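Local coordinates for putative hemin transport system, substrate-binding protein (Burkholderia cenocepacia J2315, PDB 5GIZ) that binds heme in the periplasm and probably delivers it to a bacterial heme-uptake transporter, at residues F20-A25 with R118-A123. Residues are numbered along the deposited sequence; the frame is centred on the assembly and turned at random.
Sequences FALGGA and RDAGAA
Leu22 and Ala120 bring their CA atoms to 5.5 Å where the C-terminal end of helix 13-23 comes up against the first turn of helix 118-141. In a periplasmic binding protein built as two lobes bridged by long helical structure, this pair exemplifies how a helix flanking the parallel sheet of one lobe packs a leucine against small residues of the long connecting helix. Leu22 does the work from its side. With CG anti to the carbonyl carbon (chi1 -65°) and chi2 near 161°, the CD2 branch reaches the neighbouring helix, 3.5 Å from Gly121 N. The methyl lies against the helix backbone there, also 3.5 Å from Gly121 CA. The same CD2 touches Ala120 CB at 4.1 Å, an ordinary apolar contact. Leu124 of helix 118-141, Val111 and Ala112 of helix 101-114, and Tyr30 also meet Leu22, extending its apolar surroundings. Beyond it the chain runs through Gly23 and Gly24, the latter with positive phi, and Phe20 O accepts hydrogen bonds from both Gly23 N and Gly24 N, from one face of its plane. No hydrogen bond joins the segments, and Ala120 CB lies 3.6 Å from Leu22 O.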
loop_
_atom_site.group_PDB
_atom_site.type_symbol
_atom_site.label_atom_id
_atom_site.label_comp_id
_atom_site.label_asym_id
_atom_site.label_seq_id
_atom_site.Cartn_x
_atom_site.Cartn_y
_atom_site.Cartn_z
ATOM N N PHE A 20 -9.006 -9.095 -8.128
ATOM C CA PHE A 20 -8.436 -9.914 -9.172
ATOM C C PHE A 20 -7.936 -11.225 -8.613
ATOM O O PHE A 20 -8.017 -12.213 -9.310
ATOM C CB PHE A 20 -7.369 -9.156 -10.000
ATOM C CG PHE A 20 -7.954 -8.194 -11.002
ATOM C CD1 PHE A 20 -8.663 -8.633 -12.080
ATOM C CD2 PHE A 20 -7.856 -6.852 -10.796
ATOM C CE1 PHE A 20 -9.241 -7.727 -12.976
ATOM C CE2 PHE A 20 -8.362 -5.949 -11.709
ATOM C CZ PHE A 20 -9.106 -6.376 -12.754
ATOM N N ALA A 21 -7.444 -11.247 -7.358
ATOM C CA ALA A 21 -6.873 -12.451 -6.744
ATOM C C ALA A 21 -7.935 -13.539 -6.471
ATOM O O ALA A 21 -7.600 -14.699 -6.303
ATOM C CB ALA A 21 -6.154 -12.080 -5.449
ATOM N N LEU A 22 -9.192 -13.145 -6.409
ATOM C CA LEU A 22 -10.290 -14.085 -6.199
ATOM C C LEU A 22 -10.642 -14.887 -7.442
ATOM O O LEU A 22 -11.163 -15.995 -7.306
ATOM C CB LEU A 22 -11.553 -13.373 -5.676
ATOM C CG LEU A 22 -11.393 -12.755 -4.282
ATOM C CD1 LEU A 22 -12.459 -11.700 -4.034
ATOM C CD2 LEU A 22 -11.474 -13.851 -3.228
ATOM N N GLY A 23 -10.385 -14.359 -8.634
ATOM C CA GLY A 23 -10.556 -15.154 -9.870
ATOM C C GLY A 23 -10.698 -14.359 -11.152
ATOM O O GLY A 23 -11.659 -14.547 -11.891
ATOM N N GLY A 24 -9.752 -13.461 -11.424
ATOM C CA GLY A 24 -9.693 -12.797 -12.727
ATOM C C GLY A 24 -10.624 -11.628 -13.012
ATOM O O GLY A 24 -11.439 -11.191 -12.167
ATOM N N ALA A 25 -10.504 -11.144 -14.247
ATOM C CA ALA A 25 -11.111 -9.880 -14.688
ATOM C C ALA A 25 -12.629 -9.902 -14.703
ATOM O O ALA A 25 -13.289 -8.913 -14.284
ATOM C CB ALA A 25 -10.571 -9.502 -16.064
ATOM N N ARG A 118 -18.068 -16.234 -1.861
ATOM C CA ARG A 118 -17.606 -16.720 -0.552
ATOM C C ARG A 118 -16.534 -17.815 -0.641
ATOM O O ARG A 118 -15.533 -17.719 0.032
ATOM C CB ARG A 118 -18.813 -17.187 0.286
ATOM C CG ARG A 118 -18.552 -18.316 1.293
ATOM C CD ARG A 118 -19.869 -18.816 1.892
ATOM N NE ARG A 118 -20.448 -19.912 1.110
ATOM C CZ ARG A 118 -20.079 -21.187 1.216
ATOM N NH1 ARG A 118 -19.121 -21.537 2.067
ATOM N NH2 ARG A 118 -20.664 -22.123 0.474
ATOM N N ASP A 119 -16.745 -18.840 -1.455
ATOM C CA ASP A 119 -15.778 -19.950 -1.580
ATOM C C ASP A 119 -14.375 -19.490 -2.058
ATOM O O ASP A 119 -13.363 -19.899 -1.501
ATOM C CB ASP A 119 -16.312 -21.041 -2.510
ATOM C CG ASP A 119 -17.371 -21.939 -1.840
ATOM O OD1 ASP A 119 -17.659 -21.787 -0.630
ATOM O OD2 ASP A 119 -17.918 -22.812 -2.555
ATOM N N ALA A 120 -14.348 -18.652 -3.081
ATOM C CA ALA A 120 -13.101 -18.056 -3.573
ATOM C C ALA A 120 -12.432 -17.275 -2.430
ATOM O O ALA A 120 -11.199 -17.323 -2.253
ATOM C CB ALA A 120 -13.378 -17.156 -4.757
ATOM N N GLY A 121 -13.226 -16.517 -1.686
ATOM C CA GLY A 121 -12.689 -15.789 -0.516
ATOM C C GLY A 121 -12.032 -16.706 0.511
ATOM O O GLY A 121 -10.932 -16.479 1.023
ATOM N N ALA A 122 -12.724 -17.786 0.833
ATOM C CA ALA A 122 -12.159 -18.676 1.782
ATOM C C ALA A 122 -10.849 -19.328 1.281
ATOM O O ALA A 122 -9.916 -19.527 2.034
ATOM C CB ALA A 122 -13.177 -19.739 2.121
ATOM N N ALA A 123 -10.785 -19.629 -0.020
ATOM C CA ALA A 123 -9.561 -20.236 -0.581
ATOM C C ALA A 123 -8.401 -19.251 -0.565
ATOM O O ALA A 123 -7.285 -19.590 -0.215
ATOM C CB ALA A 123 -9.822 -20.724 -1.990
#